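Long-range contact in acetate kinase (Entamoeba histolytica, PDB 4H0O), which is a pyrophosphate-dependent acetate kinase of the ASKHA superfamily, probably interconverting acetate and acetyl phosphate by phosphoryl transfer: residues C218-S230 and L313-G325. Numbering follows the deposited sequence.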
ATOM      1  N   CYS B 218      -2.150 -11.343   0.404  1.00 27.80           N
ATOM      2  CA  CYS B 218      -3.542 -11.516   0.006  1.00 28.20           C
ATOM      3  C   CYS B 218      -3.619 -11.595  -1.508  1.00 32.80           C
ATOM      4  O   CYS B 218      -2.775 -11.028  -2.209  1.00 31.42           O
ATOM      5  CB  CYS B 218      -4.397 -10.344   0.482  1.00 30.18           C
ATOM      6  SG  CYS B 218      -4.656 -10.281   2.255  1.00 36.79           S
ATOM      7  N   CYS B 219      -4.634 -12.286  -2.016  1.00 26.05           N
ATOM      8  CA  CYS B 219      -4.818 -12.385  -3.456  1.00 28.80           C
ATOM      9  C   CYS B 219      -6.277 -12.165  -3.855  1.00 34.64           C
ATOM     10  O   CYS B 219      -7.183 -12.791  -3.299  1.00 30.72           O
ATOM     11  CB  CYS B 219      -4.341 -13.746  -3.962  1.00 25.03           C
ATOM     12  SG  CYS B 219      -4.295 -13.889  -5.765  1.00 36.97           S
ATOM     13  N   GLY B 220      -6.503 -11.271  -4.814  1.00 31.38           N
ATOM     14  CA  GLY B 220      -7.834 -11.086  -5.363  1.00 22.89           C
ATOM     15  C   GLY B 220      -8.029 -12.050  -6.518  1.00 30.13           C
ATOM     16  O   GLY B 220      -7.276 -12.013  -7.495  1.00 34.33           O
ATOM     17  N   ILE B 221      -9.034 -12.914  -6.410  1.00 29.41           N
ATOM     18  CA  ILE B 221      -9.233 -13.972  -7.394  1.00 31.79           C
ATOM     19  C   ILE B 221     -10.598 -13.883  -8.085  1.00 35.30           C
ATOM     20  O   ILE B 221     -11.647 -13.969  -7.438  1.00 26.60           O
ATOM     21  CB  ILE B 221      -9.047 -15.356  -6.748  1.00 34.57           C
ATOM     22  CG1 ILE B 221      -7.630 -15.471  -6.179  1.00 26.89           C
ATOM     23  CG2 ILE B 221      -9.304 -16.457  -7.763  1.00 26.69           C
ATOM     24  CD1 ILE B 221      -7.427 -16.647  -5.253  1.00 27.69           C
ATOM     25  N   VAL B 222     -10.571 -13.703  -9.404  1.00 36.37           N
ATOM     26  CA  VAL B 222     -11.795 -13.609 -10.192  1.00 30.45           C
ATOM     27  C   VAL B 222     -11.948 -14.847 -11.065  1.00 32.80           C
ATOM     28  O   VAL B 222     -11.151 -15.074 -11.980  1.00 35.21           O
ATOM     29  CB  VAL B 222     -11.810 -12.346 -11.076  1.00 39.57           C
ATOM     30  CG1 VAL B 222     -13.101 -12.270 -11.887  1.00 26.37           C
ATOM     31  CG2 VAL B 222     -11.654 -11.104 -10.218  1.00 36.68           C
ATOM     32  N   ASN B 223     -12.971 -15.645 -10.768  1.00 42.99           N
ATOM     33  CA  ASN B 223     -13.259 -16.863 -11.521  1.00 42.24           C
ATOM     34  C   ASN B 223     -12.086 -17.844 -11.586  1.00 41.49           C
ATOM     35  O   ASN B 223     -11.816 -18.433 -12.634  1.00 34.99           O
ATOM     36  CB  ASN B 223     -13.776 -16.518 -12.924  1.00 36.93           C
ATOM     37  CG  ASN B 223     -15.009 -15.628 -12.887  1.00 52.06           C
ATOM     38  OD1 ASN B 223     -15.680 -15.516 -11.854  1.00 42.82           O
ATOM     39  ND2 ASN B 223     -15.320 -14.996 -14.016  1.00 41.55           N
ATOM     40  N   GLY B 224     -11.394 -18.010 -10.462  1.00 35.45           N
ATOM     41  CA  GLY B 224     -10.317 -18.980 -10.360  1.00 27.91           C
ATOM     42  C   GLY B 224      -8.938 -18.459 -10.719  1.00 32.80           C
ATOM     43  O   GLY B 224      -7.950 -19.193 -10.616  1.00 33.79           O
ATOM     44  N   LYS B 225      -8.862 -17.197 -11.136  1.00 34.72           N
ATOM     45  CA  LYS B 225      -7.594 -16.624 -11.583  1.00 42.14           C
ATOM     46  C   LYS B 225      -7.166 -15.403 -10.775  1.00 36.92           C
ATOM     47  O   LYS B 225      -7.993 -14.568 -10.400  1.00 36.87           O
ATOM     48  CB  LYS B 225      -7.652 -16.296 -13.080  1.00 39.00           C
ATOM     49  CG  LYS B 225      -7.557 -17.534 -13.966  1.00 41.29           C
ATOM     50  CD  LYS B 225      -8.522 -17.482 -15.141  1.00 54.76           C
ATOM     51  CE  LYS B 225      -7.989 -16.630 -16.279  1.00 62.35           C
ATOM     52  NZ  LYS B 225      -8.909 -16.660 -17.453  1.00 69.61           N
ATOM     53  N   SER B 226      -5.868 -15.316 -10.499  1.00 33.30           N
ATOM     54  CA  SER B 226      -5.309 -14.172  -9.791  1.00 35.92           C
ATOM     55  C   SER B 226      -5.541 -12.898 -10.600  1.00 32.26           C
ATOM     56  O   SER B 226      -5.159 -12.825 -11.769  1.00 30.83           O
ATOM     57  CB  SER B 226      -3.811 -14.380  -9.561  1.00 31.23           C
ATOM     58  OG  SER B 226      -3.226 -13.257  -8.927  1.00 33.89           O
ATOM     59  N   PHE B 227      -6.186 -11.909  -9.986  1.00 34.20           N
ATOM     60  CA  PHE B 227      -6.392 -10.613 -10.621  1.00 25.75           C
ATOM     61  C   PHE B 227      -5.347  -9.631 -10.100  1.00 31.73           C
ATOM     62  O   PHE B 227      -4.695  -8.929 -10.872  1.00 30.75           O
ATOM     63  CB  PHE B 227      -7.808 -10.091 -10.350  1.00 35.61           C
ATOM     64  CG  PHE B 227      -8.149  -8.837 -11.112  1.00 31.83           C
ATOM     65  CD1 PHE B 227      -8.720  -8.912 -12.375  1.00 36.85           C
ATOM     66  CD2 PHE B 227      -7.902  -7.584 -10.566  1.00 38.56           C
ATOM     67  CE1 PHE B 227      -9.035  -7.761 -13.080  1.00 32.79           C
ATOM     68  CE2 PHE B 227      -8.214  -6.426 -11.268  1.00 35.25           C
ATOM     69  CZ  PHE B 227      -8.782  -6.516 -12.525  1.00 39.30           C
ATOM     70  N   ASP B 228      -5.193  -9.577  -8.783  1.00 29.85           N
ATOM     71  CA  ASP B 228      -4.107  -8.805  -8.192  1.00 32.71           C
ATOM     72  C   ASP B 228      -3.660  -9.445  -6.887  1.00 34.08           C
ATOM     73  O   ASP B 228      -4.352 -10.315  -6.348  1.00 35.56           O
ATOM     74  CB  ASP B 228      -4.512  -7.347  -7.964  1.00 28.02           C
ATOM     75  CG  ASP B 228      -3.310  -6.431  -7.794  1.00 44.35           C
ATOM     76  OD1 ASP B 228      -2.193  -6.833  -8.184  1.00 42.20           O
ATOM     77  OD2 ASP B 228      -3.475  -5.310  -7.272  1.00 45.64           O
ATOM     78  N   THR B 229      -2.504  -9.022  -6.386  1.00 36.09           N
ATOM     79  CA  THR B 229      -1.950  -9.620  -5.179  1.00 35.67           C
ATOM     80  C   THR B 229      -1.131  -8.630  -4.357  1.00 37.23           C
ATOM     81  O   THR B 229      -0.769  -7.553  -4.833  1.00 39.35           O
ATOM     82  CB  THR B 229      -1.096 -10.856  -5.507  1.00 33.90           C
ATOM     83  OG1 THR B 229      -0.833 -11.593  -4.306  1.00 36.29           O
ATOM     84  CG2 THR B 229       0.219 -10.438  -6.150  1.00 34.46           C
ATOM     85  N   SER B 230      -0.817  -9.027  -3.130  1.00 38.50           N
ATOM     86  CA  SER B 230      -0.283  -8.117  -2.124  1.00 27.33           C
ATOM     87  C   SER B 230       1.221  -7.860  -2.243  1.00 31.92           C
ATOM     88  O   SER B 230       1.679  -6.730  -2.063  1.00 27.36           O
ATOM     89  CB  SER B 230      -0.602  -8.673  -0.737  1.00 30.67           C
ATOM     90  OG  SER B 230      -0.629  -7.645   0.226  1.00 43.48           O
ATOM     91  N   LEU B 313      -3.903  -5.449   7.059  1.00 29.04           N
ATOM     92  CA  LEU B 313      -4.635  -6.567   6.468  1.00 29.41           C
ATOM     93  C   LEU B 313      -6.025  -6.122   6.022  1.00 30.28           C
ATOM     94  O   LEU B 313      -6.481  -6.469   4.932  1.00 27.25           O
ATOM     95  CB  LEU B 313      -4.730  -7.738   7.452  1.00 24.26           C
ATOM     96  CG  LEU B 313      -5.505  -8.981   6.996  1.00 29.27           C
ATOM     97  CD1 LEU B 313      -5.025  -9.466   5.637  1.00 24.42           C
ATOM     98  CD2 LEU B 313      -5.389 -10.108   8.016  1.00 24.06           C
ATOM     99  N   ALA B 314      -6.689  -5.340   6.867  1.00 28.43           N
ATOM    100  CA  ALA B 314      -8.017  -4.831   6.548  1.00 27.77           C
ATOM    101  C   ALA B 314      -7.973  -3.907   5.330  1.00 29.95           C
ATOM    102  O   ALA B 314      -8.804  -4.010   4.425  1.00 28.95           O
ATOM    103  CB  ALA B 314      -8.600  -4.110   7.743  1.00 24.37           C
ATOM    104  N   LYS B 315      -7.003  -2.998   5.315  1.00 30.83           N
ATOM    105  CA  LYS B 315      -6.841  -2.064   4.204  1.00 33.41           C
ATOM    106  C   LYS B 315      -6.535  -2.789   2.891  1.00 33.10           C
ATOM    107  O   LYS B 315      -7.023  -2.403   1.823  1.00 31.16           O
ATOM    108  CB  LYS B 315      -5.733  -1.056   4.521  1.00 31.11           C
ATOM    109  CG  LYS B 315      -5.435  -0.091   3.385  1.00 44.84           C
ATOM    110  CD  LYS B 315      -4.150   0.693   3.632  1.00 53.54           C
ATOM    111  CE  LYS B 315      -4.220   1.498   4.923  1.00 50.25           C
ATOM    112  NZ  LYS B 315      -2.951   2.231   5.207  1.00 65.40           N
ATOM    113  N   THR B 316      -5.731  -3.844   2.978  1.00 28.80           N
ATOM    114  CA  THR B 316      -5.361  -4.627   1.802  1.00 29.28           C
ATOM    115  C   THR B 316      -6.571  -5.356   1.210  1.00 31.04           C
ATOM    116  O   THR B 316      -6.739  -5.408  -0.013  1.00 33.32           O
ATOM    117  CB  THR B 316      -4.261  -5.648   2.135  1.00 25.71           C
ATOM    118  OG1 THR B 316      -3.155  -4.974   2.751  1.00 31.75           O
ATOM    119  CG2 THR B 316      -3.786  -6.351   0.867  1.00 24.09           C
ATOM    120  N   ILE B 317      -7.403  -5.923   2.080  1.00 22.59           N
ATOM    121  CA  ILE B 317      -8.622  -6.603   1.652  1.00 26.39           C
ATOM    122  C   ILE B 317      -9.593  -5.608   1.016  1.00 27.88           C
ATOM    123  O   ILE B 317     -10.164  -5.876  -0.049  1.00 26.83           O
ATOM    124  CB  ILE B 317      -9.302  -7.335   2.830  1.00 36.14           C
ATOM    125  CG1 ILE B 317      -8.431  -8.498   3.308  1.00 28.44           C
ATOM    126  CG2 ILE B 317     -10.684  -7.838   2.434  1.00 27.91           C
ATOM    127  CD1 ILE B 317      -8.878  -9.096   4.635  1.00 31.78           C
ATOM    128  N   GLY B 318      -9.770  -4.460   1.668  1.00 19.47           N
ATOM    129  CA  GLY B 318     -10.604  -3.398   1.130  1.00 27.37           C
ATOM    130  C   GLY B 318     -10.185  -2.966  -0.265  1.00 31.76           C
ATOM    131  O   GLY B 318     -11.029  -2.777  -1.143  1.00 30.79           O
ATOM    132  N   GLY B 319      -8.879  -2.813  -0.474  1.00 26.16           N
ATOM    133  CA  GLY B 319      -8.362  -2.380  -1.761  1.00 23.34           C
ATOM    134  C   GLY B 319      -8.569  -3.416  -2.852  1.00 28.12           C
ATOM    135  O   GLY B 319      -8.894  -3.073  -3.991  1.00 28.12           O
ATOM    136  N   LEU B 320      -8.381  -4.686  -2.504  1.00 27.43           N
ATOM    137  CA  LEU B 320      -8.514  -5.776  -3.468  1.00 27.13           C
ATOM    138  C   LEU B 320      -9.966  -6.000  -3.873  1.00 30.56           C
ATOM    139  O   LEU B 320     -10.250  -6.352  -5.023  1.00 32.96           O
ATOM    140  CB  LEU B 320      -7.915  -7.071  -2.910  1.00 21.10           C
ATOM    141  CG  LEU B 320      -6.385  -7.142  -2.903  1.00 32.47           C
ATOM    142  CD1 LEU B 320      -5.893  -8.411  -2.227  1.00 29.57           C
ATOM    143  CD2 LEU B 320      -5.834  -7.058  -4.321  1.00 33.41           C
ATOM    144  N   MET B 321     -10.876  -5.794  -2.925  1.00 25.17           N
ATOM    145  CA  MET B 321     -12.307  -5.948  -3.169  1.00 29.21           C
ATOM    146  C   MET B 321     -12.792  -5.002  -4.269  1.00 34.96           C
ATOM    147  O   MET B 321     -13.526  -5.411  -5.174  1.00 30.90           O
ATOM    148  CB  MET B 321     -13.089  -5.700  -1.879  1.00 28.48           C
ATOM    149  CG  MET B 321     -14.592  -5.855  -2.020  1.00 28.52           C
ATOM    150  SD  MET B 321     -15.425  -5.734  -0.422  1.00 34.83           S
ATOM    151  CE  MET B 321     -14.960  -4.074   0.075  1.00 38.83           C
ATOM    152  N   VAL B 322     -12.371  -3.742  -4.188  1.00 31.91           N
ATOM    153  CA  VAL B 322     -12.743  -2.748  -5.188  1.00 35.37           C
ATOM    154  C   VAL B 322     -12.132  -3.088  -6.547  1.00 30.78           C
ATOM    155  O   VAL B 322     -12.769  -2.906  -7.586  1.00 37.24           O
ATOM    156  CB  VAL B 322     -12.343  -1.325  -4.749  1.00 32.38           C
ATOM    157  CG1 VAL B 322     -12.650  -0.315  -5.842  1.00 29.14           C
ATOM    158  CG2 VAL B 322     -13.080  -0.941  -3.478  1.00 25.23           C
ATOM    159  N   GLU B 323     -10.906  -3.607  -6.534  1.00 32.24           N
ATOM    160  CA  GLU B 323     -10.217  -3.977  -7.770  1.00 35.43           C
ATOM    161  C   GLU B 323     -10.924  -5.086  -8.542  1.00 30.06           C
ATOM    162  O   GLU B 323     -11.027  -5.027  -9.767  1.00 44.21           O
ATOM    163  CB  GLU B 323      -8.792  -4.433  -7.477  1.00 31.15           C
ATOM    164  CG  GLU B 323      -7.812  -3.327  -7.170  1.00 42.70           C
ATOM    165  CD  GLU B 323      -6.401  -3.856  -7.028  1.00 58.20           C
ATOM    166  OE1 GLU B 323      -5.777  -4.164  -8.066  1.00 60.32           O
ATOM    167  OE2 GLU B 323      -5.924  -3.978  -5.879  1.00 61.01           O
ATOM    168  N   ILE B 324     -11.387  -6.104  -7.820  1.00 28.37           N
ATOM    169  CA  ILE B 324     -12.017  -7.267  -8.442  1.00 31.66           C
ATOM    170  C   ILE B 324     -13.525  -7.089  -8.615  1.00 25.47           C
ATOM    171  O   ILE B 324     -14.188  -7.922  -9.236  1.00 39.14           O
ATOM    172  CB  ILE B 324     -11.728  -8.568  -7.656  1.00 33.13           C
ATOM    173  CG1 ILE B 324     -12.416  -8.544  -6.288  1.00 34.28           C
ATOM    174  CG2 ILE B 324     -10.221  -8.784  -7.513  1.00 24.21           C
ATOM    175  CD1 ILE B 324     -12.161  -9.798  -5.456  1.00 28.83           C
ATOM    176  N   GLY B 325     -14.063  -6.008  -8.055  1.00 32.38           N
ATOM    177  CA  GLY B 325     -15.456  -5.651  -8.262  1.00 33.72           C
ATOM    178  C   GLY B 325     -16.445  -6.262  -7.284  1.00 33.84           C
ATOM    179  O   GLY B 325     -17.631  -6.389  -7.602  1.00 40.77           O
TER
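In the ribonuclease H-like fold of this ASKHA kinase, the hairpin of strands 218-222 and 225-229, the latter outermost in its sheet within the chain, packs against residues 313-324, the end of helix 299-324, which run at 19° to strand 218-222. L320 sits over the hairpin with its two methyls divided: CD1 lies 3.6 Å from CB of C218, CD2 3.9 Å from CB of D228. G220 lets the backbones close to 5.7 Å between its CA and that of L320, with CG2 of I324 lying over the glycine. C218 turns SG beside its own backbone N (chi1 -70°), where it meets CD1 of L313 at 3.5 Å. CG2 of V222 lies 3.6 Å from CB of I324, the two side chains running antiparallel alongside each other, and CB of F227 reaches the same isoleucine's CG2. The pairing of F227 and D228 opposite the single residue G220 makes a classic bulge, and both side chains start toward the helix. There the carboxylates of D228 and E323 meet with planes 69° apart, OD2 of D228 to OE1 of E323 2.7 Å. K315 of the second subunit offers both acids long, weak ion pairs, and E165 adds another carboxylate near E323. Such crowding probably raises an acid's pKa, so that one of the two probably carries a proton.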